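Local coordinates for protein omega transaminase (Pseudomonas sp., PDB 5LHA) that probably transfers amino groups between amines or amino acids and keto compounds, using pyridoxal phosphate, as a class III aminotransferase of fold type I, at residues Ala103-Gly108 with Ala343-Val348; Phe110-Met115 with Gly278-Gly283. All coordinates share one frame; numbering follows the deposited sequence.

Contact 1 (Ala103-Gly108 with Ala343-Val348)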
ATOM      1  N   ALA A 103     -35.461   8.825  -1.688  1.00 30.67           N
ATOM      2  CA  ALA A 103     -34.410   9.748  -2.119  1.00 32.90           C
ATOM      3  C   ALA A 103     -34.897  11.193  -2.085  1.00 36.39           C
ATOM      4  O   ALA A 103     -34.202  12.087  -1.588  1.00 38.93           O
ATOM      5  CB  ALA A 103     -33.924   9.376  -3.520  1.00 32.26           C
ATOM      6  N   GLU A 104     -36.081  11.446  -2.642  1.00 37.24           N
ATOM      7  CA  GLU A 104     -36.702  12.760  -2.523  1.00 37.91           C
ATOM      8  C   GLU A 104     -36.889  13.140  -1.059  1.00 34.53           C
ATOM      9  O   GLU A 104     -36.628  14.283  -0.666  1.00 33.62           O
ATOM     10  CB  GLU A 104     -38.040  12.761  -3.260  1.00 42.91           C
ATOM     11  CG  GLU A 104     -38.821  14.064  -3.186  1.00 49.65           C
ATOM     12  CD  GLU A 104     -38.292  15.136  -4.133  1.00 54.17           C
ATOM     13  OE1 GLU A 104     -37.462  14.817  -5.013  1.00 55.35           O
ATOM     14  OE2 GLU A 104     -38.715  16.303  -3.998  1.00 56.14           O
ATOM     15  N   ARG A 105     -37.336  12.182  -0.240  1.00 33.36           N
ATOM     16  CA  ARG A 105     -37.589  12.434   1.176  1.00 32.88           C
ATOM     17  C   ARG A 105     -36.306  12.793   1.915  1.00 33.58           C
ATOM     18  O   ARG A 105     -36.275  13.744   2.699  1.00 34.54           O
ATOM     19  CB  ARG A 105     -38.247  11.200   1.805  1.00 32.85           C
ATOM     20  CG  ARG A 105     -38.533  11.303   3.293  1.00 31.71           C
ATOM     21  CD  ARG A 105     -39.825  12.038   3.574  1.00 31.51           C
ATOM     22  NE  ARG A 105     -40.048  12.173   5.011  1.00 29.94           N
ATOM     23  CZ  ARG A 105     -40.814  11.365   5.737  1.00 28.64           C
ATOM     24  NH1 ARG A 105     -41.458  10.354   5.171  1.00 26.11           N
ATOM     25  NH2 ARG A 105     -40.941  11.582   7.037  1.00 30.51           N
ATOM     26  N   LEU A 106     -35.242  12.023   1.694  1.00 34.49           N
ATOM     27  CA  LEU A 106     -33.990  12.254   2.407  1.00 36.46           C
ATOM     28  C   LEU A 106     -33.373  13.596   2.029  1.00 38.31           C
ATOM     29  O   LEU A 106     -32.970  14.379   2.899  1.00 38.05           O
ATOM     30  CB  LEU A 106     -33.025  11.103   2.122  1.00 38.48           C
ATOM     31  CG  LEU A 106     -33.410   9.778   2.789  1.00 38.42           C
ATOM     32  CD1 LEU A 106     -32.574   8.621   2.267  1.00 37.85           C
ATOM     33  CD2 LEU A 106     -33.270   9.907   4.300  1.00 38.16           C
ATOM     34  N   THR A 107     -33.297  13.884   0.730  1.00 41.31           N
ATOM     35  CA  THR A 107     -32.736  15.153   0.286  1.00 40.97           C
ATOM     36  C   THR A 107     -33.557  16.337   0.787  1.00 39.77           C
ATOM     37  O   THR A 107     -33.011  17.428   0.995  1.00 39.28           O
ATOM     38  CB  THR A 107     -32.650  15.169  -1.236  1.00 42.42           C
ATOM     39  OG1 THR A 107     -33.917  14.786  -1.785  1.00 45.35           O
ATOM     40  CG2 THR A 107     -31.608  14.180  -1.705  1.00 41.76           C
ATOM     41  N   GLY A 108     -34.867  16.147   0.968  1.00 37.94           N
ATOM     42  CA  GLY A 108     -35.693  17.207   1.527  1.00 37.33           C
ATOM     43  C   GLY A 108     -35.419  17.460   2.997  1.00 35.19           C
ATOM     44  O   GLY A 108     -35.389  18.610   3.442  1.00 33.73           O
ATOM     45  N   ALA A 343     -42.047   4.809   6.725  1.00 30.43           N
ATOM     46  CA  ALA A 343     -42.893   4.729   7.908  1.00 30.06           C
ATOM     47  C   ALA A 343     -42.116   5.115   9.156  1.00 29.62           C
ATOM     48  O   ALA A 343     -42.658   5.756  10.062  1.00 29.86           O
ATOM     49  CB  ALA A 343     -43.471   3.321   8.052  1.00 31.10           C
ATOM     50  N   VAL A 344     -40.839   4.744   9.210  1.00 31.15           N
ATOM     51  CA  VAL A 344     -40.030   5.042  10.385  1.00 29.45           C
ATOM     52  C   VAL A 344     -39.791   6.543  10.504  1.00 28.36           C
ATOM     53  O   VAL A 344     -39.909   7.116  11.593  1.00 29.05           O
ATOM     54  CB  VAL A 344     -38.716   4.238  10.335  1.00 27.73           C
ATOM     55  CG1 VAL A 344     -37.724   4.740  11.376  1.00 27.29           C
ATOM     56  CG2 VAL A 344     -39.004   2.765  10.561  1.00 26.98           C
ATOM     57  N   LEU A 345     -39.485   7.209   9.390  1.00 28.77           N
ATOM     58  CA  LEU A 345     -39.238   8.649   9.441  1.00 30.78           C
ATOM     59  C   LEU A 345     -40.479   9.416   9.866  1.00 31.27           C
ATOM     60  O   LEU A 345     -40.384  10.436  10.561  1.00 31.68           O
ATOM     61  CB  LEU A 345     -38.771   9.153   8.079  1.00 29.58           C
ATOM     62  CG  LEU A 345     -37.458   8.564   7.585  1.00 29.00           C
ATOM     63  CD1 LEU A 345     -37.121   9.107   6.211  1.00 29.23           C
ATOM     64  CD2 LEU A 345     -36.374   8.890   8.581  1.00 28.67           C
ATOM     65  N   ASP A 346     -41.652   8.944   9.451  1.00 30.92           N
ATOM     66  CA  ASP A 346     -42.895   9.580   9.861  1.00 30.56           C
ATOM     67  C   ASP A 346     -43.040   9.578  11.381  1.00 29.30           C
ATOM     68  O   ASP A 346     -43.377  10.602  11.984  1.00 29.94           O
ATOM     69  CB  ASP A 346     -44.071   8.898   9.166  1.00 33.38           C
ATOM     70  CG  ASP A 346     -44.099   9.190   7.671  1.00 34.31           C
ATOM     71  OD1 ASP A 346     -43.392  10.120   7.242  1.00 34.22           O
ATOM     72  OD2 ASP A 346     -44.835   8.511   6.926  1.00 35.85           O
ATOM     73  N   ILE A 347     -42.778   8.436  12.021  1.00 29.11           N
ATOM     74  CA  ILE A 347     -42.873   8.366  13.481  1.00 31.50           C
ATOM     75  C   ILE A 347     -41.856   9.301  14.129  1.00 33.72           C
ATOM     76  O   ILE A 347     -42.162   9.983  15.116  1.00 35.79           O
ATOM     77  CB  ILE A 347     -42.695   6.912  13.962  1.00 32.40           C
ATOM     78  CG1 ILE A 347     -43.897   6.060  13.551  1.00 32.18           C
ATOM     79  CG2 ILE A 347     -42.497   6.850  15.473  1.00 34.53           C
ATOM     80  CD1 ILE A 347     -43.677   4.574  13.713  1.00 32.42           C
ATOM     81  N   VAL A 348     -40.635   9.350  13.582  1.00 31.82           N
ATOM     82  CA  VAL A 348     -39.571  10.172  14.164  1.00 31.77           C
ATOM     83  C   VAL A 348     -39.991  11.637  14.217  1.00 34.21           C
ATOM     84  O   VAL A 348     -39.817  12.322  15.233  1.00 36.01           O
ATOM     85  CB  VAL A 348     -38.264   9.990  13.368  1.00 30.74           C
ATOM     86  CG1 VAL A 348     -37.184  10.987  13.827  1.00 30.49           C
ATOM     87  CG2 VAL A 348     -37.759   8.550  13.479  1.00 29.37           C
TER
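Arg105 reaches from helix 97-109 across to Leu345 and Asp346 on helix 335-350 and makes the largest share of this contact. The two helix segments run at 30° to each other with axes 12.1 Å apart, so long side chains must bridge the gap. On the packed side, Leu345 points at the other helix and runs alongside Arg105, the two side chains heading opposite ways: its CD1 lies 3.9 Å from Arg105 CG, while its CB sits 3.4 Å from Arg105 NH2, over one face of the guanidinium. Deeper in, Leu106 CD2 and Leu345 CD1 meet more loosely at 4.4 Å, and Leu345 also packs on Leu102, Met109 and Phe270. The solvent side is polar. With CG anti to the backbone N (chi1 178°) and a bend at chi2, Arg105 brings its end to Asp346, an exposed residue. NH1 and NH2 both bond Asp346 OD1, at 2.8 and 2.9 Å, in an end-on, forked grip; both bonds are bent to 132°, with the oxygen tilted from the guanidinium plane. NH2 also forms a salt bridge with Glu349 OE1. A leucine in place of Arg105 would probably leave Asp346 and Glu349 without their shared positive partner. The contact thus joins a small apolar inner part to an outer ionic network, in which one cation is likely to offset two carboxylates on the same helix.

Contact 2 (Phe110-Met115 with Gly278-Gly283)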
ATOM      1  N   PHE A 110     -32.680  17.061   4.586  1.00 34.79           N
ATOM      2  CA  PHE A 110     -31.342  17.603   4.775  1.00 34.92           C
ATOM      3  C   PHE A 110     -31.016  18.661   3.727  1.00 33.28           C
ATOM      4  O   PHE A 110     -29.888  18.760   3.249  1.00 31.04           O
ATOM      5  CB  PHE A 110     -30.308  16.483   4.769  1.00 33.82           C
ATOM      6  CG  PHE A 110     -30.620  15.378   5.736  1.00 34.24           C
ATOM      7  CD1 PHE A 110     -30.780  15.650   7.085  1.00 33.89           C
ATOM      8  CD2 PHE A 110     -30.753  14.069   5.302  1.00 33.11           C
ATOM      9  CE1 PHE A 110     -31.071  14.636   7.977  1.00 33.07           C
ATOM     10  CE2 PHE A 110     -31.034  13.054   6.193  1.00 32.54           C
ATOM     11  CZ  PHE A 110     -31.194  13.337   7.530  1.00 32.34           C
ATOM     12  N   ALA A 111     -32.018  19.457   3.350  1.00 34.71           N
ATOM     13  CA  ALA A 111     -31.747  20.595   2.483  1.00 33.60           C
ATOM     14  C   ALA A 111     -30.848  21.597   3.189  1.00 34.26           C
ATOM     15  O   ALA A 111     -29.993  22.229   2.560  1.00 34.85           O
ATOM     16  CB  ALA A 111     -33.053  21.253   2.050  1.00 33.96           C
ATOM     17  N   GLN A 112     -31.015  21.737   4.506  1.00 34.60           N
ATOM     18  CA  GLN A 112     -30.136  22.594   5.296  1.00 36.56           C
ATOM     19  C   GLN A 112     -28.670  22.277   5.053  1.00 36.83           C
ATOM     20  O   GLN A 112     -27.816  23.165   5.145  1.00 38.20           O
ATOM     21  CB  GLN A 112     -30.475  22.447   6.782  1.00 38.96           C
ATOM     22  CG  GLN A 112     -29.624  23.297   7.707  1.00 40.65           C
ATOM     23  CD  GLN A 112     -30.032  23.180   9.167  1.00 41.13           C
ATOM     24  OE1 GLN A 112     -29.232  23.452  10.065  1.00 41.76           O
ATOM     25  NE2 GLN A 112     -31.282  22.790   9.412  1.00 40.26           N
ATOM     26  N   GLU A 113     -28.353  21.026   4.731  1.00 35.96           N
ATOM     27  CA  GLU A 113     -26.993  20.628   4.404  1.00 33.67           C
ATOM     28  C   GLU A 113     -26.758  20.535   2.900  1.00 32.64           C
ATOM     29  O   GLU A 113     -25.726  20.008   2.478  1.00 31.10           O
ATOM     30  CB  GLU A 113     -26.656  19.304   5.088  1.00 32.96           C
ATOM     31  CG  GLU A 113     -26.591  19.395   6.615  1.00 32.24           C
ATOM     32  CD  GLU A 113     -27.945  19.619   7.257  1.00 31.86           C
ATOM     33  OE1 GLU A 113     -28.951  19.117   6.715  1.00 32.21           O
ATOM     34  OE2 GLU A 113     -28.002  20.318   8.292  1.00 32.50           O
ATOM     35  N   ARG A 114     -27.689  21.053   2.091  1.00 31.58           N
ATOM     36  CA  ARG A 114     -27.570  21.098   0.628  1.00 31.19           C
ATOM     37  C   ARG A 114     -27.272  19.720   0.035  1.00 30.49           C
ATOM     38  O   ARG A 114     -26.633  19.603  -1.012  1.00 30.87           O
ATOM     39  CB  ARG A 114     -26.519  22.127   0.186  1.00 32.60           C
ATOM     40  CG  ARG A 114     -26.681  22.624  -1.263  1.00 34.97           C
ATOM     41  CD  ARG A 114     -25.638  23.675  -1.689  1.00 36.62           C
ATOM     42  NE  ARG A 114     -24.379  23.581  -0.940  1.00 37.28           N
ATOM     43  CZ  ARG A 114     -23.425  22.666  -1.139  1.00 32.13           C
ATOM     44  NH1 ARG A 114     -23.563  21.738  -2.071  1.00 28.02           N
ATOM     45  NH2 ARG A 114     -22.325  22.678  -0.396  1.00 31.40           N
ATOM     46  N   MET A 115     -27.735  18.660   0.699  1.00 29.87           N
ATOM     47  CA  MET A 115     -27.606  17.318   0.148  1.00 28.65           C
ATOM     48  C   MET A 115     -28.426  17.195  -1.129  1.00 29.50           C
ATOM     49  O   MET A 115     -29.579  17.631  -1.188  1.00 31.54           O
ATOM     50  CB  MET A 115     -28.070  16.276   1.165  1.00 29.05           C
ATOM     51  CG  MET A 115     -27.160  16.098   2.372  1.00 29.85           C
ATOM     52  SD  MET A 115     -25.465  15.648   1.939  1.00 29.92           S
ATOM     53  CE  MET A 115     -24.554  16.493   3.225  1.00 27.20           C
ATOM     54  N   GLY A 278     -26.382  14.872  14.117  1.00 29.76           N
ATOM     55  CA  GLY A 278     -25.365  15.324  15.048  1.00 31.70           C
ATOM     56  C   GLY A 278     -24.594  16.523  14.527  1.00 32.88           C
ATOM     57  O   GLY A 278     -24.237  17.422  15.293  1.00 33.91           O
ATOM     58  N   SER A 279     -24.299  16.536  13.221  1.00 33.39           N
ATOM     59  CA  SER A 279     -23.584  17.659  12.615  1.00 31.77           C
ATOM     60  C   SER A 279     -24.419  18.930  12.650  1.00 30.27           C
ATOM     61  O   SER A 279     -23.914  20.012  12.963  1.00 29.26           O
ATOM     62  CB  SER A 279     -23.216  17.327  11.175  1.00 30.25           C
ATOM     63  OG  SER A 279     -24.388  17.011  10.452  1.00 30.72           O
ATOM     64  N   ARG A 280     -25.700  18.816  12.302  1.00 30.16           N
ATOM     65  CA  ARG A 280     -26.616  19.942  12.441  1.00 30.85           C
ATOM     66  C   ARG A 280     -26.698  20.425  13.884  1.00 33.11           C
ATOM     67  O   ARG A 280     -26.773  21.633  14.140  1.00 33.38           O
ATOM     68  CB  ARG A 280     -28.002  19.542  11.930  1.00 30.94           C
ATOM     69  CG  ARG A 280     -29.009  20.678  11.928  1.00 29.40           C
ATOM     70  CD  ARG A 280     -30.391  20.201  11.526  1.00 30.30           C
ATOM     71  NE  ARG A 280     -30.389  19.724  10.146  1.00 29.50           N
ATOM     72  CZ  ARG A 280     -31.424  19.161   9.532  1.00 28.19           C
ATOM     73  NH1 ARG A 280     -32.587  19.002  10.163  1.00 28.14           N
ATOM     74  NH2 ARG A 280     -31.294  18.762   8.273  1.00 28.40           N
ATOM     75  N   GLY A 281     -26.675  19.497  14.845  1.00 34.82           N
ATOM     76  CA  GLY A 281     -26.781  19.891  16.241  1.00 34.85           C
ATOM     77  C   GLY A 281     -25.621  20.747  16.703  1.00 34.79           C
ATOM     78  O   GLY A 281     -25.764  21.542  17.635  1.00 34.00           O
ATOM     79  N   TRP A 282     -24.464  20.592  16.063  1.00 36.85           N
ATOM     80  CA  TRP A 282     -23.289  21.435  16.267  1.00 38.20           C
ATOM     81  C   TRP A 282     -23.265  22.651  15.352  1.00 43.62           C
ATOM     82  O   TRP A 282     -22.285  23.403  15.381  1.00 44.57           O
ATOM     83  CB  TRP A 282     -22.014  20.616  16.054  1.00 34.49           C
ATOM     84  CG  TRP A 282     -21.862  19.462  17.007  1.00 31.05           C
ATOM     85  CD1 TRP A 282     -21.670  18.151  16.678  1.00 29.93           C
ATOM     86  CD2 TRP A 282     -21.853  19.520  18.442  1.00 29.90           C
ATOM     87  NE1 TRP A 282     -21.565  17.384  17.817  1.00 28.66           N
ATOM     88  CE2 TRP A 282     -21.672  18.202  18.912  1.00 29.61           C
ATOM     89  CE3 TRP A 282     -21.982  20.556  19.375  1.00 28.70           C
ATOM     90  CZ2 TRP A 282     -21.616  17.895  20.272  1.00 30.51           C
ATOM     91  CZ3 TRP A 282     -21.931  20.249  20.724  1.00 28.31           C
ATOM     92  CH2 TRP A 282     -21.747  18.933  21.159  1.00 30.46           C
ATOM     93  N   GLY A 283     -24.292  22.837  14.522  1.00 47.66           N
ATOM     94  CA  GLY A 283     -24.361  23.973  13.620  1.00 48.40           C
ATOM     95  C   GLY A 283     -23.501  23.858  12.387  1.00 48.70           C
ATOM     96  O   GLY A 283     -23.060  24.880  11.853  1.00 51.26           O
TER
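A two-pronged arginine-carboxylate salt bridge ties the loop after helix 97-109 to the short, weakly bonded helix 278-281, which ends in a Schellman motif at Gly283. Arg280 meets Glu113 side-on: NH2 bonds OE1 at 2.8 Å and NE bonds OE2 at 3.1 Å, both nearly straight (172° and 168°). Each oxygen is approached on its syn side, and the two planes lie only 18° apart. The bend of Glu113 at chi2 folds its carboxylate back to present both oxygens. Over one face of the guanidinium lies the Gln112 amide, its NE2 3.3 Å from Arg280 NE; these are two donors, so the amide lies nearly parallel over the face, toward its rim, and no bond forms. Gln112 OE1 instead rests 3.3 Å from Arg280 CG. Phe110 comes to NH2 with its ring edge, CD1 at 3.4 Å, the ring and guanidinium planes steeply inclined. NH2 also donates to Met109 O, near the end of helix 97-109, which would further restrain its rotation. Phe110 also packs on Leu289 and Leu291 of strand 288-291 and on Leu306 of strand 303-308, while the loop itself leads into strand 115-121 of the same sheet.

In the fold
The centres of the two contacts lie 15 Å apart. Their segments come in the order 103-108, 110-115, 278-283 and 343-348, so the chain between the two halves of contact 1 contains both segments of contact 2. Helix 97-109 supplies the first segment of contact 1 and the loop after it that of contact 2, leading into edge strand 115-121 of the seven-stranded sheet that also holds strands 288-291 and 303-308; Thr107 CB packs 3.9 Å from Met115 O. Contact 1 joins this unit to helix 335-350, and contact 2 to helix 278-281, both later in the sequence than strand 260-264. The contacts thus join parts of the fold type I chain that are far apart in sequence, and helix 97-109 also touches Lys20 and Phe21 of the second subunit.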